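Local atomic coordinates of enoyl-CoA hydratase/isomerase (Mycobacterium abscessus, PDB entry 3QXZ), a protein that probably catalyses the hydration of enoyl-CoA thioesters or the shift of their double bonds. Residues A[130-135]-A[166-171]; A[110-115]-A[141-146]; A[41-46]-A[92-97]. One frame throughout, in Å; residues are numbered along the deposited sequence. Where two conformers were deposited one is given.

Interaction 1. Residues A[130-135]-A[166-171]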
# COMPACT_ATOMS: atom_id res chain seq x y z
N ARG A 130 -2.15 23.17 5.94
CA ARG A 130 -1.34 22.44 6.90
C ARG A 130 -2.05 21.12 7.24
O ARG A 130 -3.23 21.11 7.57
CB ARG A 130 -1.09 23.23 8.19
CG ARG A 130 -0.11 22.47 9.13
CD ARG A 130 0.10 23.08 10.51
NE ARG A 130 0.49 22.03 11.46
CZ ARG A 130 -0.08 21.81 12.65
NH1 ARG A 130 -1.06 22.59 13.08
NH2 ARG A 130 0.34 20.80 13.41
N TYR A 131 -1.30 20.02 7.17
CA TYR A 131 -1.82 18.67 7.41
C TYR A 131 -0.95 17.96 8.42
O TYR A 131 0.27 17.99 8.30
CB TYR A 131 -1.85 17.88 6.09
CG TYR A 131 -2.64 18.63 5.04
CD1 TYR A 131 -4.01 18.88 5.23
CD2 TYR A 131 -2.01 19.17 3.92
CE1 TYR A 131 -4.74 19.63 4.32
CE2 TYR A 131 -2.73 19.91 2.99
CZ TYR A 131 -4.09 20.13 3.20
OH TYR A 131 -4.82 20.88 2.28
N ALA A 132 -1.55 17.33 9.43
CA ALA A 132 -0.77 16.61 10.45
C ALA A 132 -1.71 15.74 11.23
O ALA A 132 -2.92 16.04 11.33
CB ALA A 132 -0.05 17.58 11.41
N ILE A 133 -1.13 14.71 11.85
CA ILE A 133 -1.84 13.84 12.81
C ILE A 133 -0.96 13.89 14.07
O ILE A 133 -0.18 12.98 14.32
CB ILE A 133 -2.02 12.41 12.25
CG1 ILE A 133 -2.76 12.46 10.91
CG2 ILE A 133 -2.78 11.54 13.23
CD1 ILE A 133 -2.69 11.12 10.13
N PRO A 134 -1.08 14.99 14.86
CA PRO A 134 -0.07 15.24 15.89
C PRO A 134 -0.46 14.77 17.28
O PRO A 134 0.19 15.19 18.25
CB PRO A 134 0.05 16.76 15.86
CG PRO A 134 -1.37 17.21 15.62
CD PRO A 134 -1.99 16.14 14.70
N GLN A 135 -1.46 13.91 17.39
CA GLN A 135 -1.98 13.48 18.70
C GLN A 135 -0.89 13.01 19.67
O GLN A 135 -0.96 13.29 20.87
CB GLN A 135 -2.99 12.35 18.49
CG GLN A 135 -4.41 12.80 18.05
CD GLN A 135 -4.59 12.93 16.54
OE1 GLN A 135 -3.67 13.33 15.81
NE2 GLN A 135 -5.78 12.60 16.06
N GLY A 166 4.05 12.75 14.49
CA GLY A 166 3.06 13.82 14.41
C GLY A 166 3.44 14.97 13.49
O GLY A 166 2.81 16.04 13.56
N ALA A 167 4.42 14.75 12.63
CA ALA A 167 4.91 15.82 11.77
C ALA A 167 3.91 16.27 10.71
O ALA A 167 3.07 15.51 10.23
CB ALA A 167 6.21 15.42 11.12
N SER A 168 4.02 17.53 10.34
CA SER A 168 3.21 18.09 9.27
C SER A 168 3.71 17.59 7.92
O SER A 168 4.87 17.19 7.78
CB SER A 168 3.22 19.62 9.35
OG SER A 168 2.73 20.04 10.62
N PHE A 169 2.83 17.60 6.93
CA PHE A 169 3.16 17.16 5.58
C PHE A 169 2.37 17.99 4.59
O PHE A 169 1.30 18.51 4.92
CB PHE A 169 2.94 15.65 5.37
CG PHE A 169 1.52 15.17 5.67
CD1 PHE A 169 1.15 14.85 6.98
CD2 PHE A 169 0.58 15.03 4.66
CE1 PHE A 169 -0.14 14.39 7.27
CE2 PHE A 169 -0.71 14.57 4.93
CZ PHE A 169 -1.07 14.26 6.25
N SER A 170 2.92 18.14 3.39
CA SER A 170 2.28 18.95 2.36
C SER A 170 1.23 18.17 1.57
O SER A 170 1.24 16.93 1.51
CB SER A 170 3.33 19.49 1.39
OG SER A 170 3.87 18.43 0.61
N ALA A 171 0.34 18.90 0.91
CA ALA A 171 -0.57 18.28 -0.05
C ALA A 171 0.17 17.49 -1.12
O ALA A 171 -0.26 16.39 -1.51
CB ALA A 171 -1.44 19.34 -0.72
O HOH W 1 2.75 18.74 13.40
O HOH W 2 1.45 20.83 6.25
O HOH W 3 1.36 13.59 11.13
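Tyr131 reaches from the short strand into the turn that follows helix 151-165, and almost every atom down one side of it meets something there. CB sits over the face of the Phe169 ring, 3.8 Å from the ring centroid and 17° off its normal, a CH-pi contact. Beyond it, CD2 lies 3.5 Å from Phe169 O, which comes to the edge of the tyrosine ring in its plane. CE2 touches Ala171 CB at 4.0 Å, at the start of helix 171-177. The tip leaves the contact: OH is hydrogen-bonded to Ala126 O. Phe169 turns its ring face to Tyr131 CB because CG stands between its own backbone N and carbonyl carbon (chi1 57°).

The backbone of Tyr131 is held as well. Its O accepts Phe169 N at 2.9 Å and is also approached by Ser168 CA at 3.1 Å, a CA-H...O contact. Water 2 joins Tyr131 N to Phe169 O, and water 3 joins Ile133 N to Ala167 O. On the exposed side, in one of the two conformers of Ser168, the extended side chain of Arg130 offers NE to Ser168 OG at 3.1 Å. In that conformer the bond is nearly straight (175°) and lies in the guanidinium plane, and water 1 links Arg130 NH2 and the same hydroxyl to Gly166 O. At the other end Gly166, with positive phi just past its helix, brings CA within 3.3 Å of Ile133 O.

Strand 131-132 pairs in parallel with strand 108-110 through one edge, and the turn between the helices lies along the other. The arrangement joins the turn between helices 151-165 and 171-177 to the small two-strand sheet of a crotonase-type fold.

Interaction 2. Residues A[110-115]-A[141-146]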
# COMPACT_ATOMS: atom_id res chain seq x y z
N ILE A 110 -6.17 18.86 10.57
CA ILE A 110 -5.23 18.53 11.65
C ILE A 110 -5.88 17.54 12.63
O ILE A 110 -7.04 17.71 13.00
CB ILE A 110 -4.81 19.82 12.44
CG1 ILE A 110 -4.21 20.88 11.50
CG2 ILE A 110 -3.89 19.49 13.61
CD1 ILE A 110 -2.91 20.52 10.91
N GLY A 111 -5.13 16.52 13.04
CA GLY A 111 -5.60 15.60 14.08
C GLY A 111 -6.82 14.84 13.60
O GLY A 111 -6.78 14.23 12.52
N ILE A 112 -7.91 14.86 14.37
CA ILE A 112 -9.13 14.20 13.94
C ILE A 112 -9.72 14.83 12.66
O ILE A 112 -10.45 14.17 11.91
CB ILE A 112 -10.17 14.03 15.09
CG1 ILE A 112 -11.19 12.92 14.71
CG2 ILE A 112 -10.73 15.41 15.53
CD1 ILE A 112 -11.80 12.21 15.87
N GLY A 113 -9.37 16.09 12.38
CA GLY A 113 -9.74 16.67 11.09
C GLY A 113 -9.16 15.87 9.93
O GLY A 113 -9.83 15.65 8.91
N MET A 114 -7.90 15.45 10.08
CA MET A 114 -7.29 14.60 9.08
C MET A 114 -7.76 13.14 9.18
O MET A 114 -8.05 12.52 8.15
CB MET A 114 -5.77 14.68 9.14
CG MET A 114 -5.05 13.72 8.17
SD MET A 114 -5.49 13.89 6.42
CE MET A 114 -4.68 15.45 6.12
N THR A 115 -7.83 12.58 10.39
CA THR A 115 -8.18 11.15 10.47
C THR A 115 -9.61 10.88 9.99
O THR A 115 -9.84 9.85 9.36
CB THR A 115 -7.90 10.53 11.84
OG1 THR A 115 -8.78 11.14 12.79
CG2 THR A 115 -6.45 10.75 12.27
N ALA A 141 -3.20 9.74 21.16
CA ALA A 141 -2.74 8.87 20.08
C ALA A 141 -3.66 9.06 18.91
O ALA A 141 -4.73 9.66 19.05
CB ALA A 141 -2.72 7.42 20.54
N PRO A 142 -3.27 8.56 17.73
CA PRO A 142 -4.16 8.72 16.56
C PRO A 142 -5.51 8.04 16.82
O PRO A 142 -5.61 7.07 17.59
CB PRO A 142 -3.38 8.02 15.43
CG PRO A 142 -1.92 8.10 15.87
CD PRO A 142 -2.00 7.91 17.38
N ASP A 143 -6.53 8.58 16.19
CA ASP A 143 -7.92 8.21 16.44
C ASP A 143 -8.64 7.94 15.11
O ASP A 143 -8.05 8.01 14.02
CB ASP A 143 -8.59 9.32 17.29
CG ASP A 143 -8.33 10.71 16.73
OD1 ASP A 143 -8.19 10.86 15.51
OD2 ASP A 143 -8.26 11.67 17.53
N ALA A 144 -9.92 7.63 15.25
CA ALA A 144 -10.82 7.39 14.12
C ALA A 144 -10.21 6.43 13.10
O ALA A 144 -10.26 6.66 11.88
CB ALA A 144 -11.20 8.70 13.46
N LEU A 145 -9.62 5.35 13.61
CA LEU A 145 -9.11 4.25 12.78
C LEU A 145 -7.89 4.63 11.93
O LEU A 145 -7.53 3.89 11.00
CB LEU A 145 -10.24 3.60 11.92
CG LEU A 145 -10.95 2.47 12.66
CD1 LEU A 145 -12.20 2.04 11.90
CD2 LEU A 145 -10.01 1.27 12.79
N ALA A 146 -7.19 5.72 12.27
CA ALA A 146 -5.99 6.06 11.51
C ALA A 146 -4.95 4.95 11.50
O ALA A 146 -4.18 4.82 10.53
CB ALA A 146 -5.36 7.31 12.06
O HOH W 4 -8.66 7.33 9.71
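Thr115 OG1 donates to Asp143 OD1 at 2.8 Å, meeting the carboxylate oxygen nearly along its C-O axis. The hydroxyl faces the loop because OG1 stands between the backbone N and the carbonyl carbon (chi1 66°), an arrangement that leaves CG2 to pack on Ala146 CB at 3.6 Å. Ala144 CB packs 3.5 Å from Thr115 OG1. The second carboxylate oxygen, OD2, accepts from Gln135 NE2, so both oxygens of Asp143 are engaged, which should limit the rotation of the carboxylate.

Ile112 crosses the aspartate at about a right angle, CG1 lying 3.7 Å from Asp143 OD1, while its CD1 touches Ala144 CB more loosely at 4.3 Å. Water 4 donates to both Thr115 O and Ala144 O. Asp143 to Ala146 form a type I' turn, closed by Ala146 N to Asp143 O, and Leu145 N within it bonds Glu233 of the second subunit.

Gly111 is the N-cap of helix 112-117. In crotonases a peptide N-H at the start of the equivalent helix belongs to the oxyanion hole, so the contact probably borders the acyl-CoA site.

Interaction 3. Residues A[41-46]-A[92-97]. With K (potassium ion), chain D; EDO (1,2-ethanediol), chain I.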
# COMPACT_ATOMS: atom_id res chain seq x y z
N ALA A 41 -24.77 10.76 11.76
CA ALA A 41 -26.20 10.70 11.45
C ALA A 41 -26.47 11.10 10.00
O ALA A 41 -27.30 10.49 9.34
CB ALA A 41 -27.00 11.60 12.40
N ALA A 42 -25.75 12.12 9.52
CA ALA A 42 -25.91 12.57 8.13
C ALA A 42 -25.41 11.51 7.15
O ALA A 42 -26.07 11.24 6.15
CB ALA A 42 -25.18 13.89 7.90
N TYR A 43 -24.25 10.91 7.43
CA TYR A 43 -23.77 9.81 6.58
C TYR A 43 -24.84 8.71 6.45
O TYR A 43 -25.10 8.22 5.36
CB TYR A 43 -22.49 9.20 7.15
CG TYR A 43 -21.22 9.92 6.79
CD1 TYR A 43 -21.12 10.67 5.61
CD2 TYR A 43 -20.11 9.83 7.61
CE1 TYR A 43 -19.92 11.29 5.27
CE2 TYR A 43 -18.91 10.47 7.28
CZ TYR A 43 -18.84 11.21 6.11
OH TYR A 43 -17.66 11.82 5.75
N GLN A 44 -25.44 8.31 7.57
CA GLN A 44 -26.42 7.23 7.52
C GLN A 44 -27.66 7.61 6.70
O GLN A 44 -28.12 6.85 5.84
CB GLN A 44 -26.82 6.78 8.92
CG GLN A 44 -27.74 5.54 8.89
CD GLN A 44 -27.03 4.33 8.30
OE1 GLN A 44 -26.10 3.79 8.91
NE2 GLN A 44 -27.46 3.90 7.10
N ARG A 45 -28.20 8.80 6.95
CA ARG A 45 -29.40 9.25 6.26
C ARG A 45 -29.13 9.41 4.76
O ARG A 45 -29.94 8.99 3.93
CB ARG A 45 -29.90 10.56 6.88
CG ARG A 45 -31.05 11.20 6.13
CD ARG A 45 -31.60 12.41 6.87
NE ARG A 45 -30.54 13.29 7.36
CZ ARG A 45 -29.84 14.13 6.61
NH1 ARG A 45 -30.07 14.23 5.30
NH2 ARG A 45 -28.88 14.86 7.17
N LEU A 46 -27.99 10.01 4.42
CA LEU A 46 -27.66 10.25 3.02
C LEU A 46 -27.38 8.94 2.30
O LEU A 46 -27.72 8.79 1.13
CB LEU A 46 -26.48 11.24 2.89
CG LEU A 46 -26.77 12.66 3.39
CD1 LEU A 46 -25.48 13.46 3.43
CD2 LEU A 46 -27.82 13.35 2.52
N PRO A 92 -21.86 5.82 11.33
CA PRO A 92 -20.91 4.98 10.60
C PRO A 92 -19.78 5.80 10.00
O PRO A 92 -19.91 7.03 9.82
CB PRO A 92 -21.77 4.41 9.47
CG PRO A 92 -22.78 5.46 9.22
CD PRO A 92 -23.13 5.95 10.61
N ALA A 93 -18.69 5.11 9.69
CA ALA A 93 -17.55 5.71 8.98
C ALA A 93 -17.93 5.80 7.50
O ALA A 93 -18.72 4.99 7.00
CB ALA A 93 -16.32 4.87 9.14
N ALA A 94 -17.35 6.75 6.79
CA ALA A 94 -17.67 6.92 5.37
C ALA A 94 -17.43 5.63 4.58
O ALA A 94 -18.19 5.32 3.65
CB ALA A 94 -16.87 8.08 4.79
N PHE A 95 -16.38 4.88 4.94
CA PHE A 95 -16.02 3.66 4.20
C PHE A 95 -16.98 2.48 4.47
O PHE A 95 -16.82 1.43 3.83
CB PHE A 95 -14.54 3.26 4.43
CG PHE A 95 -14.21 2.95 5.85
CD1 PHE A 95 -14.57 1.72 6.41
CD2 PHE A 95 -13.55 3.89 6.64
CE1 PHE A 95 -14.29 1.43 7.75
CE2 PHE A 95 -13.26 3.61 7.98
CZ PHE A 95 -13.62 2.40 8.53
N GLU A 96 -17.95 2.65 5.37
CA GLU A 96 -18.97 1.63 5.63
C GLU A 96 -20.20 1.83 4.75
O GLU A 96 -21.09 0.96 4.73
CB GLU A 96 -19.37 1.66 7.11
CG GLU A 96 -18.26 1.11 8.00
CD GLU A 96 -18.47 1.26 9.51
OE1 GLU A 96 -19.11 2.20 9.97
OE2 GLU A 96 -17.90 0.42 10.25
N LEU A 97 -20.28 2.95 4.04
CA LEU A 97 -21.49 3.30 3.26
C LEU A 97 -21.52 2.64 1.89
O LEU A 97 -20.48 2.24 1.35
CB LEU A 97 -21.56 4.82 3.06
CG LEU A 97 -21.43 5.69 4.32
CD1 LEU A 97 -21.58 7.16 3.93
CD2 LEU A 97 -22.40 5.27 5.43
K K D . -27.51 7.12 -1.17
C1 EDO I . -23.69 1.96 7.07
O1 EDO I . -24.43 1.67 8.26
C2 EDO I . -24.47 1.49 5.85
O2 EDO I . -25.51 2.43 5.54
O HOH W 5 -28.36 4.91 -2.51
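Tyr43 points its ring from helix 33-48 into the 92-97 loop with CG anti to the carbonyl carbon (chi1 -84°), whereas the next residue, Gln44, sends CG anti to its backbone N (chi1 -174°) and then bends at chi2 (64°), bringing its amide beside Pro92. The tyrosine ring is enclosed from several directions. Ala94 CA lies over one face, offset toward the rim, and Ala94 CB touches CZ of Tyr43 at 3.9 Å. Leu97 meets the tyrosine at about a right angle, its CD1 being 3.9 Å from Tyr43 CD1. Pro92 O comes to the ring edge, 3.6 Å from Tyr43 CD2; this carbonyl is buried with no hydrogen-bonding partner in the model.

Pro92 follows a cis peptide bond, and its ring lies alongside the glutamine, CG being 3.7 Å from Gln44 OE1. The Gln44 amide grips a molecule of 1,2-ethanediol, probably from the crystallisation liquor, at both ends: the diol's O1 donates to Gln44 OE1 at 2.8 Å, while Gln44 NE2 donates to O2 at 2.9 Å. The diol also bonds Asp47 OD2. Within the loop, in one of its two conformers, Glu96 OE1 accepts Ala93 N from above the carboxylate plane. At the end of 41-46, Leu46 O binds a potassium ion at 2.8 Å, together with water 5, the carbonyl oxygens of Asp47, Asp49 and Val52, and Thr99 OG1.

No hydrogen bond joins the two segments directly. Helix and loop are held mainly by van der Waals packing, most of it around Tyr43, while the polar chemistry lies at the margins, where the potassium ion ties the end of the helix to the chain at Thr99, just beyond the loop.

How the interactions relate
All three contacts are largely buried, but their chemistry differs. Interactions 1 and 2 lie about 10 Å apart between centres and alternate along the chain. Backbone and side-chain hydrogen bonds join them, the former between Ala132 and Gly111, making one network around strands 108-110 and 131-132. Interaction 1 mixes ring packing with bridging waters and has an exposed side; interaction 2 has one direct hydrogen bond, hydroxyl to carboxylate, beside a bridging water and small apolar contacts, and borders another subunit. Interaction 3, mostly apolar, packs helix 33-48 on the loop before strand 101-105, with its centre about 25 Å from that of interaction 1. It meets interaction 2 where Phe95 touches Leu145.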